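Local coordinates for protein pectate lyase (Erwinia chrysanthemi, PDB 1RU4) that probably cleaves pectate (polygalacturonate) by beta-elimination, as a pectate lyase built on a right-handed parallel beta-helix, at residues A43-G48 against F72-K77; I51-G56 against G90-D95; I82-A87 against D115-K120. All coordinates share one frame; numbering follows the deposited sequence.

Contact 1 of 3, residues A43-G48 against F72-K77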
loop_
_atom_site.group_PDB
_atom_site.type_symbol
_atom_site.label_atom_id
_atom_site.label_comp_id
_atom_site.label_asym_id
_atom_site.label_seq_id
_atom_site.Cartn_x
_atom_site.Cartn_y
_atom_site.Cartn_z
ATOM N N ALA A 43 20.485 -9.520 16.066
ATOM C CA ALA A 43 21.748 -10.245 15.990
ATOM C C ALA A 43 21.565 -11.748 16.202
ATOM O O ALA A 43 22.207 -12.557 15.534
ATOM C CB ALA A 43 22.734 -9.686 17.004
ATOM N N ALA A 44 20.653 -12.113 17.101
ATOM C CA ALA A 44 20.434 -13.511 17.466
ATOM C C ALA A 44 19.462 -14.302 16.589
ATOM O O ALA A 44 19.652 -15.501 16.376
ATOM C CB ALA A 44 19.996 -13.596 18.921
ATOM N N VAL A 45 18.429 -13.636 16.081
ATOM C CA VAL A 45 17.353 -14.310 15.353
ATOM C C VAL A 45 17.777 -15.151 14.142
ATOM O O VAL A 45 18.649 -14.759 13.366
ATOM C CB VAL A 45 16.247 -13.305 14.941
ATOM C CG1 VAL A 45 16.738 -12.385 13.829
ATOM C CG2 VAL A 45 14.975 -14.039 14.549
ATOM N N ASN A 46 17.140 -16.311 13.999
ATOM C CA ASN A 46 17.405 -17.232 12.896
ATOM C C ASN A 46 16.112 -17.568 12.147
ATOM O O ASN A 46 15.019 -17.284 12.640
ATOM C CB ASN A 46 18.068 -18.505 13.434
ATOM C CG ASN A 46 19.541 -18.308 13.715
ATOM O OD1 ASN A 46 20.271 -17.780 12.879
ATOM N ND2 ASN A 46 19.981 -18.706 14.904
ATOM N N PRO A 47 16.219 -18.162 10.941
ATOM C CA PRO A 47 15.034 -18.519 10.148
ATOM C C PRO A 47 13.984 -19.302 10.931
ATOM O O PRO A 47 14.307 -20.257 11.642
ATOM C CB PRO A 47 15.628 -19.357 9.018
ATOM C CG PRO A 47 16.948 -18.709 8.798
ATOM C CD PRO A 47 17.452 -18.510 10.210
ATOM N N GLY A 48 12.733 -18.862 10.820
ATOM C CA GLY A 48 11.635 -19.519 11.509
ATOM C C GLY A 48 11.371 -19.009 12.914
ATOM O O GLY A 48 10.397 -19.416 13.550
ATOM N N PHE A 72 18.083 -4.600 7.268
ATOM C CA PHE A 72 17.677 -5.992 7.422
ATOM C C PHE A 72 18.358 -6.796 6.317
ATOM O O PHE A 72 17.799 -6.981 5.234
ATOM C CB PHE A 72 16.151 -6.114 7.320
ATOM C CG PHE A 72 15.410 -5.401 8.420
ATOM C CD1 PHE A 72 15.290 -4.014 8.414
ATOM C CD2 PHE A 72 14.845 -6.116 9.473
ATOM C CE1 PHE A 72 14.623 -3.351 9.442
ATOM C CE2 PHE A 72 14.175 -5.460 10.506
ATOM C CZ PHE A 72 14.064 -4.075 10.490
ATOM N N ASN A 73 19.585 -7.242 6.582
ATOM C CA ASN A 73 20.364 -7.959 5.575
ATOM C C ASN A 73 20.371 -9.473 5.739
ATOM O O ASN A 73 20.699 -10.199 4.800
ATOM C CB ASN A 73 21.799 -7.428 5.522
ATOM C CG ASN A 73 22.566 -7.692 6.796
ATOM O OD1 ASN A 73 22.104 -7.373 7.890
ATOM N ND2 ASN A 73 23.749 -8.288 6.662
ATOM N N LYS A 74 20.036 -9.950 6.935
ATOM C CA LYS A 74 19.927 -11.388 7.169
ATOM C C LYS A 74 18.725 -11.922 6.393
ATOM O O LYS A 74 17.852 -11.153 5.983
ATOM C CB LYS A 74 19.782 -11.679 8.666
ATOM C CG LYS A 74 21.043 -11.371 9.455
ATOM C CD LYS A 74 20.836 -11.473 10.958
ATOM C CE LYS A 74 20.548 -12.890 11.409
ATOM N NZ LYS A 74 20.607 -12.979 12.896
ATOM N N SER A 75 18.701 -13.227 6.153
ATOM C CA SER A 75 17.609 -13.825 5.393
ATOM C C SER A 75 16.959 -15.012 6.086
ATOM O O SER A 75 17.621 -15.786 6.783
ATOM C CB SER A 75 18.092 -14.273 4.009
ATOM O OG SER A 75 18.450 -13.172 3.192
ATOM N N GLY A 76 15.645 -15.123 5.909
ATOM C CA GLY A 76 14.930 -16.306 6.347
ATOM C C GLY A 76 14.983 -17.306 5.203
ATOM O O GLY A 76 15.770 -17.137 4.267
ATOM N N LYS A 77 14.145 -18.337 5.266
ATOM C CA LYS A 77 14.082 -19.359 4.224
ATOM C C LYS A 77 12.633 -19.652 3.858
ATOM O O LYS A 77 11.714 -19.259 4.576
ATOM C CB LYS A 77 14.733 -20.662 4.706
ATOM C CG LYS A 77 16.243 -20.630 4.820
ATOM C CD LYS A 77 16.764 -21.986 5.271
ATOM C CE LYS A 77 18.278 -22.064 5.188
ATOM N NZ LYS A 77 18.783 -23.404 5.606
HETATM O O HOH W 1 21.912 -15.720 14.169
#
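The ammonium group of K74 is gripped by carbonyl oxygens where helix 38-44 ends, beside the N-terminal end of the right-handed parallel beta-helix. NZ gives its shortest bond here to V45 O, at 2.7 Å. It approaches in the carbonyl plane, with a C=O...N angle of 147°. A second bond, to A43 O, is weak at 3.1 Å, and M42 O, one residue earlier, is a further partner. The C-terminal end of a helix carries partial negative charge, so it would probably suit a lysine. The K74 chain runs straight through chi2 and then bends at chi3 (66°), which turns NZ in toward the helix end. V45 lies across this chain at an angle, with its CG1 4.0 Å from K74 NZ. A water adds a weak contact, 3.3 Å from K74 NZ. The same water is 2.9 Å from N46 OD1 and also meets A44 O, which links the N46 amide to this polar cluster. The rest of the contact is van der Waals packing of a proline ring on backbone. P47 points at the loop that follows strand 70-72, and its ring rests on the backbone there. The S75 hydroxyl is engaged elsewhere, with D115 N. The carbonyl of S75 faces the proline ring, with P47 CG 3.6 Å from S75 O and 4.0 Å from G76 CA.

Contact 2 of 3, residues I51-G56 against G90-D95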
loop_
_atom_site.group_PDB
_atom_site.type_symbol
_atom_site.label_atom_id
_atom_site.label_comp_id
_atom_site.label_asym_id
_atom_site.label_seq_id
_atom_site.Cartn_x
_atom_site.Cartn_y
_atom_site.Cartn_z
ATOM N N ILE A 51 10.925 -12.231 16.479
ATOM C CA ILE A 51 11.249 -11.093 17.329
ATOM C C ILE A 51 9.894 -10.505 17.730
ATOM O O ILE A 51 9.203 -9.883 16.915
ATOM C CB ILE A 51 12.085 -10.028 16.571
ATOM C CG1 ILE A 51 13.424 -10.628 16.128
ATOM C CG2 ILE A 51 12.320 -8.808 17.460
ATOM C CD1 ILE A 51 14.309 -9.663 15.368
ATOM N N LEU A 52 9.486 -10.777 18.965
ATOM C CA LEU A 52 8.193 -10.328 19.465
ATOM C C LEU A 52 8.321 -8.991 20.186
ATOM O O LEU A 52 8.963 -8.890 21.236
ATOM C CB LEU A 52 7.590 -11.380 20.395
ATOM C CG LEU A 52 6.133 -11.172 20.807
ATOM C CD1 LEU A 52 5.231 -11.268 19.587
ATOM C CD2 LEU A 52 5.739 -12.210 21.846
ATOM N N LEU A 53 7.703 -7.971 19.604
ATOM C CA LEU A 53 7.781 -6.611 20.116
ATOM C C LEU A 53 6.645 -6.252 21.067
ATOM O O LEU A 53 5.472 -6.438 20.747
ATOM C CB LEU A 53 7.768 -5.626 18.943
ATOM C CG LEU A 53 8.816 -5.842 17.847
ATOM C CD1 LEU A 53 8.452 -5.040 16.608
ATOM C CD2 LEU A 53 10.195 -5.451 18.355
ATOM N N LYS A 54 6.995 -5.733 22.237
ATOM C CA LYS A 54 5.990 -5.214 23.154
ATOM C C LYS A 54 5.371 -4.001 22.461
ATOM O O LYS A 54 6.091 -3.180 21.888
ATOM C CB LYS A 54 6.645 -4.776 24.466
ATOM C CG LYS A 54 5.682 -4.203 25.490
ATOM C CD LYS A 54 6.432 -3.628 26.677
ATOM C CE LYS A 54 5.489 -2.946 27.655
ATOM N NZ LYS A 54 6.235 -2.301 28.769
ATOM N N PRO A 55 4.031 -3.898 22.455
ATOM C CA PRO A 55 3.395 -2.746 21.805
ATOM C C PRO A 55 3.907 -1.435 22.404
ATOM O O PRO A 55 4.058 -1.317 23.621
ATOM C CB PRO A 55 1.913 -2.964 22.106
ATOM C CG PRO A 55 1.798 -4.462 22.119
ATOM C CD PRO A 55 3.019 -4.865 22.919
ATOM N N GLY A 56 4.212 -0.476 21.535
ATOM C CA GLY A 56 4.731 0.803 21.984
ATOM C C GLY A 56 5.519 1.502 20.895
ATOM O O GLY A 56 5.406 1.153 19.717
ATOM N N GLY A 90 -1.113 -5.951 18.714
ATOM C CA GLY A 90 -0.966 -4.542 19.025
ATOM C C GLY A 90 -0.167 -3.849 17.932
ATOM O O GLY A 90 -0.052 -4.364 16.812
ATOM N N ARG A 91 0.406 -2.694 18.261
ATOM C CA ARG A 91 1.175 -1.909 17.295
ATOM C C ARG A 91 2.557 -1.555 17.836
ATOM O O ARG A 91 2.686 -1.138 18.988
ATOM C CB ARG A 91 0.447 -0.598 16.972
ATOM C CG ARG A 91 -1.027 -0.742 16.622
ATOM C CD ARG A 91 -1.229 -1.527 15.344
ATOM N NE ARG A 91 -0.771 -0.810 14.158
ATOM C CZ ARG A 91 -0.768 -1.330 12.934
ATOM N NH1 ARG A 91 -1.193 -2.570 12.743
ATOM N NH2 ARG A 91 -0.356 -0.609 11.901
ATOM N N ALA A 92 3.579 -1.715 16.999
ATOM C CA ALA A 92 4.938 -1.302 17.338
ATOM C C ALA A 92 5.364 -0.240 16.329
ATOM O O ALA A 92 5.492 -0.518 15.132
ATOM C CB ALA A 92 5.896 -2.492 17.299
ATOM N N VAL A 93 5.563 0.979 16.818
ATOM C CA VAL A 93 5.912 2.109 15.960
ATOM C C VAL A 93 7.394 2.457 16.059
ATOM O O VAL A 93 7.893 2.770 17.140
ATOM C CB VAL A 93 5.074 3.362 16.330
ATOM C CG1 VAL A 93 5.453 4.539 15.439
ATOM C CG2 VAL A 93 3.585 3.062 16.199
ATOM N N PHE A 94 8.093 2.375 14.930
ATOM C CA PHE A 94 9.503 2.753 14.859
ATOM C C PHE A 94 9.611 4.193 14.369
ATOM O O PHE A 94 9.310 4.493 13.210
ATOM C CB PHE A 94 10.274 1.805 13.934
ATOM C CG PHE A 94 10.435 0.416 14.495
ATOM C CD1 PHE A 94 9.348 -0.449 14.569
ATOM C CD2 PHE A 94 11.672 -0.018 14.968
ATOM C CE1 PHE A 94 9.486 -1.726 15.109
ATOM C CE2 PHE A 94 11.821 -1.295 15.510
ATOM C CZ PHE A 94 10.725 -2.151 15.580
ATOM N N ASP A 95 10.014 5.078 15.279
ATOM C CA ASP A 95 10.105 6.510 15.015
ATOM C C ASP A 95 11.562 6.906 14.793
ATOM O O ASP A 95 12.368 6.872 15.722
ATOM C CB ASP A 95 9.522 7.274 16.213
ATOM C CG ASP A 95 9.445 8.776 15.989
ATOM O OD1 ASP A 95 9.829 9.265 14.910
ATOM O OD2 ASP A 95 8.979 9.473 16.915
#
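G56 and A92 form a parallel beta bridge at a corner of the right-handed beta-helix, where the chain leaves strand 50-53 and starts strand 56-59. Two backbone hydrogen bonds make the bridge. G56 N donates to R91 O at 3.0 Å, and V93 N donates to G56 O at 2.9 Å. The second bond is nearly straight at its hydrogen, 171°. G56 has a phi of 157°, a value reached almost only by glycine. Two CA-H...O contacts support the bridge. P55 CA lies 3.3 Å from R91 O, and A92 CA lies 3.5 Å from G56 O. The end of the R91 side chain leads away, and its NH2 forms a salt bridge with E123 on strand 122-125. The apolar contacts lie on two sides. On the outside of the turn, the P55 ring packs against G90, with P55 CG 4.1 Å from G90 CA. Inside, L53 and F94 approach from opposite directions. The F94 ring also meets F38, Y58 and F110. L53 CD1 touches A92 CB at 3.7 Å and sits in the plane of the F94 ring, at its edge, 3.8 Å from F94 CE1.

Contact 3 of 3, residues I82-A87 against D115-K120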
loop_
_atom_site.group_PDB
_atom_site.type_symbol
_atom_site.label_atom_id
_atom_site.label_comp_id
_atom_site.label_asym_id
_atom_site.label_seq_id
_atom_site.Cartn_x
_atom_site.Cartn_y
_atom_site.Cartn_z
ATOM N N ILE A 82 11.917 -15.006 8.823
ATOM C CA ILE A 82 12.284 -14.349 10.073
ATOM C C ILE A 82 11.128 -13.406 10.384
ATOM O O ILE A 82 10.849 -12.477 9.623
ATOM C CB ILE A 82 13.592 -13.538 9.960
ATOM C CG1 ILE A 82 14.762 -14.466 9.624
ATOM C CG2 ILE A 82 13.864 -12.814 11.274
ATOM C CD1 ILE A 82 16.071 -13.739 9.387
ATOM N N TYR A 83 10.427 -13.690 11.475
ATOM C CA TYR A 83 9.258 -12.911 11.874
ATOM C C TYR A 83 9.596 -11.741 12.794
ATOM O O TYR A 83 10.392 -11.876 13.719
ATOM C CB TYR A 83 8.246 -13.808 12.591
ATOM C CG TYR A 83 7.685 -14.950 11.774
ATOM C CD1 TYR A 83 8.203 -16.239 11.898
ATOM C CD2 TYR A 83 6.589 -14.758 10.932
ATOM C CE1 TYR A 83 7.636 -17.314 11.209
ATOM C CE2 TYR A 83 6.016 -15.823 10.239
ATOM C CZ TYR A 83 6.542 -17.096 10.385
ATOM O OH TYR A 83 5.962 -18.154 9.718
ATOM N N VAL A 84 8.971 -10.595 12.534
ATOM C CA VAL A 84 9.099 -9.415 13.386
ATOM C C VAL A 84 7.669 -8.920 13.581
ATOM O O VAL A 84 7.020 -8.500 12.621
ATOM C CB VAL A 84 9.950 -8.303 12.714
ATOM C CG1 VAL A 84 10.042 -7.079 13.621
ATOM C CG2 VAL A 84 11.346 -8.820 12.395
ATOM N N ALA A 85 7.164 -8.995 14.809
ATOM C CA ALA A 85 5.766 -8.648 15.049
ATOM C C ALA A 85 5.453 -8.080 16.426
ATOM O O ALA A 85 6.069 -8.453 17.425
ATOM C CB ALA A 85 4.878 -9.860 14.775
ATOM N N ALA A 86 4.484 -7.167 16.462
ATOM C CA ALA A 86 3.989 -6.621 17.718
ATOM C C ALA A 86 3.088 -7.674 18.361
ATOM O O ALA A 86 2.257 -8.286 17.687
ATOM C CB ALA A 86 3.215 -5.334 17.467
ATOM N N ALA A 87 3.267 -7.883 19.661
ATOM C CA ALA A 87 2.518 -8.898 20.401
ATOM C C ALA A 87 1.030 -8.605 20.550
ATOM O O ALA A 87 0.610 -7.448 20.537
ATOM C CB ALA A 87 3.142 -9.101 21.774
ATOM N N ASP A 115 16.130 -11.645 2.302
ATOM C CA ASP A 115 14.931 -12.327 1.822
ATOM C C ASP A 115 14.142 -12.966 2.963
ATOM O O ASP A 115 14.667 -13.186 4.054
ATOM C CB ASP A 115 15.303 -13.448 0.836
ATOM C CG ASP A 115 16.077 -12.957 -0.376
ATOM O OD1 ASP A 115 16.766 -13.794 -0.998
ATOM O OD2 ASP A 115 15.997 -11.765 -0.728
ATOM N N TYR A 116 12.884 -13.284 2.677
ATOM C CA TYR A 116 12.012 -14.016 3.594
ATOM C C TYR A 116 11.796 -13.416 4.981
ATOM O O TYR A 116 11.807 -14.130 5.988
ATOM C CB TYR A 116 12.461 -15.481 3.702
ATOM C CG TYR A 116 12.267 -16.272 2.426
ATOM C CD1 TYR A 116 13.335 -16.512 1.561
ATOM C CD2 TYR A 116 11.012 -16.770 2.077
ATOM C CE1 TYR A 116 13.158 -17.227 0.377
ATOM C CE2 TYR A 116 10.824 -17.486 0.895
ATOM C CZ TYR A 116 11.901 -17.709 0.052
ATOM O OH TYR A 116 11.719 -18.409 -1.118
ATOM N N TRP A 117 11.614 -12.102 5.031
ATOM C CA TRP A 117 11.236 -11.434 6.272
ATOM C C TRP A 117 9.713 -11.411 6.322
ATOM O O TRP A 117 9.056 -11.378 5.281
ATOM C CB TRP A 117 11.764 -9.996 6.309
ATOM C CG TRP A 117 13.226 -9.906 6.585
ATOM C CD1 TRP A 117 14.237 -9.946 5.669
ATOM C CD2 TRP A 117 13.852 -9.800 7.869
ATOM N NE1 TRP A 117 15.454 -9.879 6.303
ATOM C CE2 TRP A 117 15.248 -9.789 7.654
ATOM C CE3 TRP A 117 13.368 -9.712 9.182
ATOM C CZ2 TRP A 117 16.170 -9.697 8.705
ATOM C CZ3 TRP A 117 14.286 -9.620 10.230
ATOM C CH2 TRP A 117 15.671 -9.614 9.981
ATOM N N TYR A 118 9.154 -11.445 7.527
ATOM C CA TYR A 118 7.705 -11.368 7.682
ATOM C C TYR A 118 7.371 -10.395 8.810
ATOM O O TYR A 118 7.503 -10.725 9.988
ATOM C CB TYR A 118 7.109 -12.757 7.963
ATOM C CG TYR A 118 5.633 -12.861 7.637
ATOM C CD1 TYR A 118 5.189 -13.674 6.598
ATOM C CD2 TYR A 118 4.688 -12.107 8.335
ATOM C CE1 TYR A 118 3.839 -13.730 6.253
ATOM C CE2 TYR A 118 3.336 -12.152 7.999
ATOM C CZ TYR A 118 2.921 -12.964 6.953
ATOM O OH TYR A 118 1.593 -12.987 6.586
ATOM N N PHE A 119 6.967 -9.184 8.429
ATOM C CA PHE A 119 6.613 -8.132 9.384
ATOM C C PHE A 119 5.107 -8.098 9.619
ATOM O O PHE A 119 4.331 -8.208 8.673
ATOM C CB PHE A 119 7.045 -6.760 8.849
ATOM C CG PHE A 119 8.530 -6.598 8.683
ATOM C CD1 PHE A 119 9.150 -6.940 7.487
ATOM C CD2 PHE A 119 9.305 -6.063 9.711
ATOM C CE1 PHE A 119 10.521 -6.753 7.311
ATOM C CE2 PHE A 119 10.675 -5.871 9.546
ATOM C CZ PHE A 119 11.283 -6.217 8.344
ATOM N N LYS A 120 4.695 -7.913 10.871
ATOM C CA LYS A 120 3.272 -7.813 11.195
ATOM C C LYS A 120 3.019 -6.856 12.357
ATOM O O LYS A 120 3.629 -6.979 13.418
ATOM C CB LYS A 120 2.688 -9.198 11.507
ATOM C CG LYS A 120 1.173 -9.208 11.667
ATOM C CD LYS A 120 0.625 -10.620 11.814
ATOM C CE LYS A 120 -0.893 -10.601 11.907
ATOM N NZ LYS A 120 -1.478 -11.975 12.000
#
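I82 and W117 lie side by side and point the same way, so the isoleucine leans on the indole. I82 CB sits over one face of the six-membered ring of W117, 4.1 Å from its centroid, in a CH-pi contact. It is displaced toward the rim. The I82 CG2 branch comes closest, 3.4 Å from W117 CZ3. CG1 stands beside the I82 backbone N (chi1 -62°), and this carries CD1 over the same face, toward W117 CZ2 and CH2. V84 meets the indole differently. Its CG2 comes in at the ring edge, in plane, 3.7 Å from W117 CZ3. V84 also runs alongside F119, with V84 CB 3.8 Å from F119 CD2. On the other face of the sheet, Y83 and Y118 cross obliquely. Their ring planes stand at 45°, and Y83 CD2 touches Y118 CB at 3.6 Å. Y118 OH bonds to E142. Next to this pair, A85 CB packs against K120 CB at 4.0 Å, while K120 extends away and its NZ reaches S9 O.

The backbones hold this register. Five hydrogen bonds run in turn from I82 N to Y116 O, Y118 N to I82 O, V84 N to Y118 O, K120 N to V84 O and A86 N to K120 O. The last is the longest, at 3.2 Å. I82, V84, W117 and F119 face inward, and F119 meets F141 of the next strand with nearly parallel planes. Aligned parallel strands with apolar residues stacked coil upon coil, here F119 on F141, are typical of the right-handed parallel beta-helix.

In the fold
All three contacts lie near the N-terminal end of the beta-helix, with centres about 17 to 24 Å from the centre of the chain. Contacts 1 and 3 are closest, about 10 Å between centres. K74 O of contact 1 lies 2.7 Å from W117 NE1 of contact 3, a probable hydrogen bond. G76 N probably bonds to D115 O at 2.9 Å. Contacts 2 and 3 share a sheet, because strand 50-53 lies beside strand 82-86. I51 N is 2.8 Å from Y83 O, and L53 N is 2.8 Å from A85 O. Contacts 1 and 2 meet through V45 CG1 and I51 CD1, 4.0 Å apart. The C3-C89 disulfide sits just before G90 of contact 2.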